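NDP-N-acetyl-D-galactosaminuronic acid dehydrogenase (Methanosarcina mazei Go1, PDB 3G79) probably oxidises UDP-N-acetyl-D-mannosamine to the corresponding uronic acid, UDP-N-acetyl-D-mannosaminouronate, using two molecules of NAD(+). Local coordinates at residues Arg209-Tyr214 / Gly221-Met226; Ala34-Asp39 / Lys190-His195; Asp196-Gly201 / Thr229-Thr234. All coordinates share one frame; numbering follows the deposited sequence.

Interaction 1: residues Arg209-Tyr214 / Gly221-Met226; sequences RAVELY and GQVIPM
Val-211 and Tyr-214 of helix 204-214 pack on Val-223 and Pro-225 of strand 223-227 in an apolar helix-on-strand contact inside one beta-alpha-beta unit. The helix comes back from strand 197-201 and the chain then turns into the outermost strand of the sheet within this chain, which explains why the two short segments run nearly antiparallel, at 166°. Val-223 is the hub, touching both Val-211 and Tyr-214, and Val-211 is its main partner. The CG2 methyl of Val-211 meets Val-223 CG1 at 3.7 Å and also touches Pro-225 CB at 4.1 Å, the side chains crossing at a slant. In Val-223, CG1 lies anti to the backbone N (chi1 156°), which presents that methyl to Val-211 and leaves CG2 to approach Tyr-214 CB at 4.2 Å. Short, branched valines fill the space between helix and strand without needing polar partners, and an edge strand can accept Pro-225, which has no N-H to donate. Tyr-214 offers only CB here; its ring leads away, and its OH is hydrogen-bonded to Glu-146. Behind the contact, Ala-210 and Tyr-214 rest on Val-199 of strand 197-201, while on the other side of strand 223-227 Ile-224 packs on Thr-268 of the second subunit.

Interaction 2: residues Ala34-Asp39 / Lys190-His195; sequences AVLFAD and KNIREH
Leu-36, on the helix that follows the first strand of the Rossmann-type NAD-binding domain, packs against Ile-192 and Arg-193 of helix 188-194. Helix 30-39 follows a GxGxxG-like turn, the sequence that in relatives lies beside the dinucleotide. The segments cross at -54° with their axes 11.4 Å apart, a distance that backbone contact cannot span, so long side chains fill it. Leu-36 divides its two methyls between the partners. CD2 sits against Ile-192, 3.7 Å from Ile-192 CD1 and 3.8 Å from Ile-192 CG2, so that both branches of the isoleucine grip one methyl. CD1 lies over a face of the Arg-193 guanidinium, 3.5 Å above its plane and displaced toward the rim, with Arg-193 NH2 its nearest atom at 3.7 Å. The arginine reaches this place because CG is anti to the carbonyl carbon (chi1 -72°) and the chain then runs extended to NE, letting its aliphatic part bridge the gap and bringing its flat end beneath the leucine methyl. Asp-39, one turn further along the helix, stands at the edge of the guanidinium near its plane. Asp-39 OD1 and Arg-193 NH2 are 4.5 Å apart, too far for a salt bridge. A water modelled between them accepts from the arginine and donates to the aspartate, but both of its bonds are implausibly short, and its exact position is doubtful. The other carboxylate oxygen, Asp-39 OD2, forms a salt bridge with Lys-83. The chemistry thus combines an apolar centre with a charged fringe: leucine shields one face of the guanidinium, and the carboxylate of Asp-39, already paired with Lys-83 through OD2, probably still favours the cation at a distance.

Interaction 3: residues Asp196-Gly201 / Thr229-Thr234; sequences DRIVGG and TAAEVT
Ala-231 and Thr-234 bring the first turns of helix 228-258 against Ile-198 and Gly-200 of strand 197-201, in the Rossmann-type sheet of the NAD-binding domain. This long helix runs on into the central domain, so the contact lies where the two domains join. At the start of the segment, Thr-229 points away from the strand and packs on Ile-261 of the second subunit. Ala-230 contributes its carbonyl, used one turn later. Ala-231 faces the strand, its CB 3.6 Å from Ile-198 CG2 and 4.0 Å from Gly-200 N. Small residues on both sides permit this closeness: a CB on Gly-200 would fall 2.9 Å from Ala-231 CB, a clash. Glu-232 turns the other way, its carboxylate hydrogen-bonded to the backbone N of Gly-152 and of Thr-154. Thr-234 returns to the strand side, CG2 anti to its backbone N, and this methyl meets Ile-198 CG1 tip to tip at 4.2 Å. Replacing Thr-234 with an alanine would probably open a gap beside Ile-198 and deprive the Ala-230 carbonyl of one of its two donors. Those donors come from opposite faces of the carbonyl plane: Thr-234 N makes the helical bond, and Thr-234 OG1 donates to Ala-230 O at 2.9 Å, tilted 34° from that plane.

How the interactions relate
From the N terminus, helix 30-39 comes first, and interaction 2 closes a loop of 150 residues, most of the NAD-binding domain, when the chain arrives at 190-195. Segment 196-201 follows at once and opens interaction 3, which closes only at 229-234. Within that span lies interaction 1, a short closure over six residues between 209-214 and 221-226. No loops cross: interaction 2 precedes the other two in series. Interactions 1 and 3 share the edge of the large sheet, where strands 197-201 and 223-227 are neighbours, and both reach the second subunit. Phe-37 packs on Leu-213 and Tyr-214, and Gly-221 N probably bonds to Arg-193 O, joining interaction 2 to interaction 1.

Interaction 1: residues Arg209-Tyr214 / Gly221-Met226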
# COMPACT_ATOMS: atom_id res chain seq x y z
N ARG A 209 -16.80 -8.65 -27.56
CA ARG A 209 -17.82 -9.70 -27.59
C ARG A 209 -18.10 -10.14 -26.17
O ARG A 209 -19.26 -10.49 -25.82
CB ARG A 209 -17.37 -10.91 -28.42
CG ARG A 209 -18.43 -11.97 -28.69
CD ARG A 209 -19.68 -11.36 -29.24
NE ARG A 209 -20.54 -12.35 -29.87
CZ ARG A 209 -21.63 -12.07 -30.59
NH1 ARG A 209 -22.01 -10.80 -30.77
NH2 ARG A 209 -22.33 -13.05 -31.13
N ALA A 210 -17.07 -10.11 -25.32
CA ALA A 210 -17.27 -10.65 -23.97
C ALA A 210 -17.98 -9.63 -23.06
O ALA A 210 -18.89 -10.00 -22.30
CB ALA A 210 -15.99 -11.15 -23.37
N VAL A 211 -17.61 -8.36 -23.18
CA VAL A 211 -18.36 -7.29 -22.54
C VAL A 211 -19.87 -7.47 -22.75
O VAL A 211 -20.65 -7.35 -21.82
CB VAL A 211 -17.89 -5.90 -23.06
CG1 VAL A 211 -18.82 -4.80 -22.57
CG2 VAL A 211 -16.47 -5.61 -22.58
N GLU A 212 -20.28 -7.82 -23.97
CA GLU A 212 -21.69 -8.05 -24.30
C GLU A 212 -22.30 -9.22 -23.52
O GLU A 212 -23.51 -9.23 -23.22
CB GLU A 212 -21.84 -8.31 -25.80
CG GLU A 212 -21.17 -7.26 -26.69
CD GLU A 212 -21.25 -7.60 -28.18
OE1 GLU A 212 -21.97 -8.56 -28.57
OE2 GLU A 212 -20.56 -6.91 -28.96
N LEU A 213 -21.46 -10.21 -23.21
CA LEU A 213 -21.91 -11.39 -22.51
C LEU A 213 -22.17 -11.02 -21.08
O LEU A 213 -23.10 -11.50 -20.47
CB LEU A 213 -20.87 -12.51 -22.61
CG LEU A 213 -21.18 -13.82 -21.93
CD1 LEU A 213 -22.51 -14.37 -22.43
CD2 LEU A 213 -20.03 -14.84 -22.09
N TYR A 214 -21.34 -10.13 -20.53
CA TYR A 214 -21.44 -9.82 -19.09
C TYR A 214 -22.18 -8.54 -18.66
O TYR A 214 -22.57 -8.44 -17.51
CB TYR A 214 -20.06 -9.90 -18.41
CG TYR A 214 -19.51 -11.31 -18.41
CD1 TYR A 214 -19.94 -12.26 -17.46
CD2 TYR A 214 -18.56 -11.71 -19.34
CE1 TYR A 214 -19.45 -13.56 -17.46
CE2 TYR A 214 -18.07 -13.02 -19.34
CZ TYR A 214 -18.52 -13.93 -18.40
OH TYR A 214 -18.04 -15.25 -18.42
N GLY A 221 -22.57 -3.40 -10.45
CA GLY A 221 -21.23 -3.75 -10.87
C GLY A 221 -20.97 -3.16 -12.24
O GLY A 221 -21.91 -2.90 -12.99
N GLN A 222 -19.71 -2.92 -12.57
CA GLN A 222 -19.38 -2.53 -13.94
C GLN A 222 -18.29 -3.43 -14.49
O GLN A 222 -17.45 -3.96 -13.74
CB GLN A 222 -18.84 -1.11 -14.00
CG GLN A 222 -19.74 0.03 -13.55
CD GLN A 222 -19.16 1.39 -13.99
OE1 GLN A 222 -19.75 2.08 -14.83
NE2 GLN A 222 -17.99 1.75 -13.46
N VAL A 223 -18.29 -3.57 -15.81
CA VAL A 223 -17.32 -4.35 -16.53
C VAL A 223 -16.02 -3.56 -16.66
O VAL A 223 -16.03 -2.35 -16.91
CB VAL A 223 -17.90 -4.78 -17.91
CG1 VAL A 223 -16.83 -5.06 -18.89
CG2 VAL A 223 -18.73 -5.98 -17.75
N ILE A 224 -14.89 -4.23 -16.42
CA ILE A 224 -13.57 -3.58 -16.57
C ILE A 224 -12.88 -4.32 -17.69
O ILE A 224 -12.45 -5.47 -17.49
CB ILE A 224 -12.74 -3.62 -15.28
CG1 ILE A 224 -13.50 -2.96 -14.12
CG2 ILE A 224 -11.36 -2.92 -15.51
CD1 ILE A 224 -12.59 -2.33 -13.03
N PRO A 225 -12.82 -3.71 -18.88
CA PRO A 225 -12.34 -4.43 -20.09
C PRO A 225 -10.83 -4.25 -20.27
O PRO A 225 -10.29 -3.14 -20.06
CB PRO A 225 -13.12 -3.74 -21.23
CG PRO A 225 -13.27 -2.24 -20.72
CD PRO A 225 -13.15 -2.28 -19.17
N MET A 226 -10.16 -5.35 -20.64
CA MET A 226 -8.70 -5.36 -20.88
C MET A 226 -8.26 -6.61 -21.72
O MET A 226 -9.11 -7.32 -22.26
CB MET A 226 -7.95 -5.29 -19.53
CG MET A 226 -8.23 -6.42 -18.50
SD MET A 226 -7.53 -6.38 -16.82
CE MET A 226 -8.59 -5.13 -16.10

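Interaction 2: residues Ala34-Asp39 / Lys190-His195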
# COMPACT_ATOMS: atom_id res chain seq x y z
N ALA A 34 -24.79 -19.37 -14.71
CA ALA A 34 -25.61 -19.84 -15.82
C ALA A 34 -26.99 -19.30 -15.63
O ALA A 34 -27.70 -18.97 -16.57
CB ALA A 34 -25.69 -21.34 -15.83
N VAL A 35 -27.36 -19.17 -14.38
CA VAL A 35 -28.76 -18.97 -14.08
C VAL A 35 -29.06 -17.47 -14.07
O VAL A 35 -30.18 -17.04 -14.36
CB VAL A 35 -29.09 -19.78 -12.80
CG1 VAL A 35 -29.93 -19.04 -11.85
CG2 VAL A 35 -29.63 -21.17 -13.18
N LEU A 36 -28.01 -16.67 -13.83
CA LEU A 36 -28.09 -15.23 -13.98
C LEU A 36 -28.21 -14.86 -15.47
O LEU A 36 -29.06 -14.03 -15.84
CB LEU A 36 -26.86 -14.58 -13.35
CG LEU A 36 -26.86 -13.88 -11.99
CD1 LEU A 36 -28.16 -13.97 -11.25
CD2 LEU A 36 -25.74 -14.40 -11.13
N PHE A 37 -27.38 -15.49 -16.31
CA PHE A 37 -27.47 -15.31 -17.75
C PHE A 37 -28.89 -15.61 -18.23
O PHE A 37 -29.45 -14.85 -19.00
CB PHE A 37 -26.54 -16.27 -18.50
CG PHE A 37 -25.07 -15.93 -18.43
CD1 PHE A 37 -24.61 -14.61 -18.59
CD2 PHE A 37 -24.12 -16.96 -18.29
CE1 PHE A 37 -23.23 -14.33 -18.55
CE2 PHE A 37 -22.75 -16.70 -18.26
CZ PHE A 37 -22.30 -15.37 -18.37
N ALA A 38 -29.47 -16.73 -17.77
CA ALA A 38 -30.76 -17.15 -18.29
C ALA A 38 -31.90 -16.19 -17.86
O ALA A 38 -32.89 -16.02 -18.57
CB ALA A 38 -31.06 -18.64 -17.93
N ASP A 39 -31.73 -15.52 -16.72
CA ASP A 39 -32.73 -14.55 -16.25
C ASP A 39 -32.63 -13.21 -16.99
O ASP A 39 -33.55 -12.42 -16.95
CB ASP A 39 -32.59 -14.30 -14.72
CG ASP A 39 -33.77 -13.53 -14.16
OD1 ASP A 39 -33.53 -12.55 -13.39
OD2 ASP A 39 -34.93 -13.88 -14.51
N LYS A 190 -25.12 -11.61 -5.34
CA LYS A 190 -24.81 -10.18 -5.35
C LYS A 190 -23.38 -9.89 -5.70
O LYS A 190 -23.10 -8.82 -6.25
CB LYS A 190 -25.25 -9.40 -4.09
CG LYS A 190 -25.03 -10.04 -2.73
CD LYS A 190 -26.08 -9.50 -1.74
CE LYS A 190 -27.52 -9.64 -2.31
NZ LYS A 190 -28.55 -8.79 -1.60
N ASN A 191 -22.49 -10.82 -5.37
CA ASN A 191 -21.09 -10.68 -5.80
C ASN A 191 -21.00 -10.58 -7.33
O ASN A 191 -20.45 -9.63 -7.86
CB ASN A 191 -20.23 -11.85 -5.28
CG ASN A 191 -19.91 -11.74 -3.80
OD1 ASN A 191 -19.24 -12.60 -3.26
ND2 ASN A 191 -20.37 -10.68 -3.14
N ILE A 192 -21.56 -11.57 -8.03
CA ILE A 192 -21.58 -11.55 -9.48
C ILE A 192 -22.23 -10.26 -10.02
O ILE A 192 -21.75 -9.69 -10.99
CB ILE A 192 -22.31 -12.78 -10.05
CG1 ILE A 192 -21.72 -14.09 -9.47
CG2 ILE A 192 -22.31 -12.74 -11.60
CD1 ILE A 192 -22.40 -15.31 -9.92
N ARG A 193 -23.31 -9.81 -9.37
CA ARG A 193 -24.07 -8.64 -9.82
C ARG A 193 -23.44 -7.30 -9.44
O ARG A 193 -23.52 -6.36 -10.21
CB ARG A 193 -25.47 -8.62 -9.21
CG ARG A 193 -26.43 -9.65 -9.76
CD ARG A 193 -27.73 -9.75 -8.92
NE ARG A 193 -28.79 -10.36 -9.70
CZ ARG A 193 -29.76 -11.12 -9.21
NH1 ARG A 193 -29.82 -11.38 -7.91
NH2 ARG A 193 -30.70 -11.62 -10.02
N GLU A 194 -22.86 -7.19 -8.25
CA GLU A 194 -22.41 -5.88 -7.72
C GLU A 194 -20.89 -5.66 -7.84
O GLU A 194 -20.41 -4.53 -7.96
CB GLU A 194 -22.92 -5.66 -6.31
CG GLU A 194 -24.48 -5.70 -6.21
CD GLU A 194 -25.05 -5.89 -4.82
OE1 GLU A 194 -24.28 -5.92 -3.84
OE2 GLU A 194 -26.30 -6.00 -4.69
N HIS A 195 -20.13 -6.75 -7.85
CA HIS A 195 -18.70 -6.67 -8.08
C HIS A 195 -18.40 -6.28 -9.54
O HIS A 195 -18.95 -6.87 -10.47
CB HIS A 195 -18.07 -8.02 -7.75
CG HIS A 195 -17.97 -8.32 -6.29
ND1 HIS A 195 -18.58 -7.55 -5.30
CD2 HIS A 195 -17.33 -9.32 -5.63
CE1 HIS A 195 -18.30 -8.06 -4.11
NE2 HIS A 195 -17.55 -9.14 -4.28
O HOH W 1 -31.56 -11.62 -12.27

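Interaction 3: residues Asp196-Gly201 / Thr229-Thr234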
# COMPACT_ATOMS: atom_id res chain seq x y z
N ASP A 196 -17.55 -5.29 -9.74
CA ASP A 196 -17.03 -4.99 -11.07
C ASP A 196 -16.42 -6.25 -11.58
O ASP A 196 -15.96 -7.06 -10.80
CB ASP A 196 -15.97 -3.90 -11.02
CG ASP A 196 -16.54 -2.53 -10.68
OD1 ASP A 196 -15.77 -1.70 -10.18
OD2 ASP A 196 -17.75 -2.27 -10.91
N ARG A 197 -16.47 -6.46 -12.89
CA ARG A 197 -16.12 -7.74 -13.49
C ARG A 197 -14.98 -7.51 -14.46
O ARG A 197 -15.14 -6.77 -15.45
CB ARG A 197 -17.36 -8.30 -14.20
CG ARG A 197 -17.29 -9.75 -14.76
CD ARG A 197 -17.13 -10.72 -13.60
NE ARG A 197 -16.73 -12.03 -14.07
CZ ARG A 197 -17.57 -13.02 -14.39
NH1 ARG A 197 -18.86 -12.86 -14.24
NH2 ARG A 197 -17.09 -14.18 -14.85
N ILE A 198 -13.83 -8.10 -14.18
CA ILE A 198 -12.68 -8.00 -15.10
C ILE A 198 -12.97 -8.90 -16.33
O ILE A 198 -13.31 -10.09 -16.19
CB ILE A 198 -11.41 -8.49 -14.41
CG1 ILE A 198 -11.22 -7.85 -13.02
CG2 ILE A 198 -10.21 -8.43 -15.31
CD1 ILE A 198 -11.20 -6.36 -12.94
N VAL A 199 -12.86 -8.33 -17.53
CA VAL A 199 -13.14 -9.14 -18.72
C VAL A 199 -12.04 -8.82 -19.68
O VAL A 199 -11.90 -7.66 -20.09
CB VAL A 199 -14.52 -8.82 -19.35
CG1 VAL A 199 -14.71 -9.50 -20.73
CG2 VAL A 199 -15.63 -9.27 -18.42
N GLY A 200 -11.24 -9.82 -20.02
CA GLY A 200 -10.10 -9.59 -20.90
C GLY A 200 -10.07 -10.54 -22.07
O GLY A 200 -10.08 -11.78 -21.88
N GLY A 201 -10.06 -9.97 -23.28
CA GLY A 201 -10.11 -10.79 -24.50
C GLY A 201 -8.71 -10.90 -25.02
O GLY A 201 -7.85 -10.10 -24.65
N THR A 229 -4.54 -11.58 -20.82
CA THR A 229 -3.36 -11.68 -19.97
C THR A 229 -3.43 -10.67 -18.84
O THR A 229 -3.05 -10.99 -17.73
CB THR A 229 -2.05 -11.49 -20.78
OG1 THR A 229 -1.96 -12.49 -21.80
CG2 THR A 229 -0.83 -11.62 -19.88
N ALA A 230 -3.92 -9.46 -19.11
CA ALA A 230 -4.04 -8.43 -18.07
C ALA A 230 -5.09 -8.84 -17.02
O ALA A 230 -4.93 -8.59 -15.84
CB ALA A 230 -4.40 -7.12 -18.70
N ALA A 231 -6.13 -9.52 -17.48
CA ALA A 231 -7.16 -10.03 -16.60
C ALA A 231 -6.56 -11.00 -15.64
O ALA A 231 -6.82 -10.90 -14.49
CB ALA A 231 -8.34 -10.71 -17.42
N GLU A 232 -5.76 -11.94 -16.12
CA GLU A 232 -5.14 -12.98 -15.27
C GLU A 232 -4.18 -12.39 -14.25
O GLU A 232 -4.12 -12.85 -13.10
CB GLU A 232 -4.36 -14.00 -16.12
CG GLU A 232 -5.23 -15.00 -16.95
CD GLU A 232 -4.41 -15.51 -18.10
OE1 GLU A 232 -3.40 -14.85 -18.40
OE2 GLU A 232 -4.70 -16.56 -18.66
N VAL A 233 -3.41 -11.40 -14.68
CA VAL A 233 -2.49 -10.68 -13.82
C VAL A 233 -3.21 -9.86 -12.77
O VAL A 233 -2.74 -9.73 -11.65
CB VAL A 233 -1.56 -9.82 -14.68
CG1 VAL A 233 -0.80 -8.83 -13.87
CG2 VAL A 233 -0.62 -10.76 -15.43
N THR A 234 -4.39 -9.37 -13.10
CA THR A 234 -5.15 -8.57 -12.13
C THR A 234 -5.40 -9.29 -10.83
O THR A 234 -5.11 -8.73 -9.75
CB THR A 234 -6.49 -8.11 -12.68
OG1 THR A 234 -6.26 -7.18 -13.75
CG2 THR A 234 -7.34 -7.46 -11.55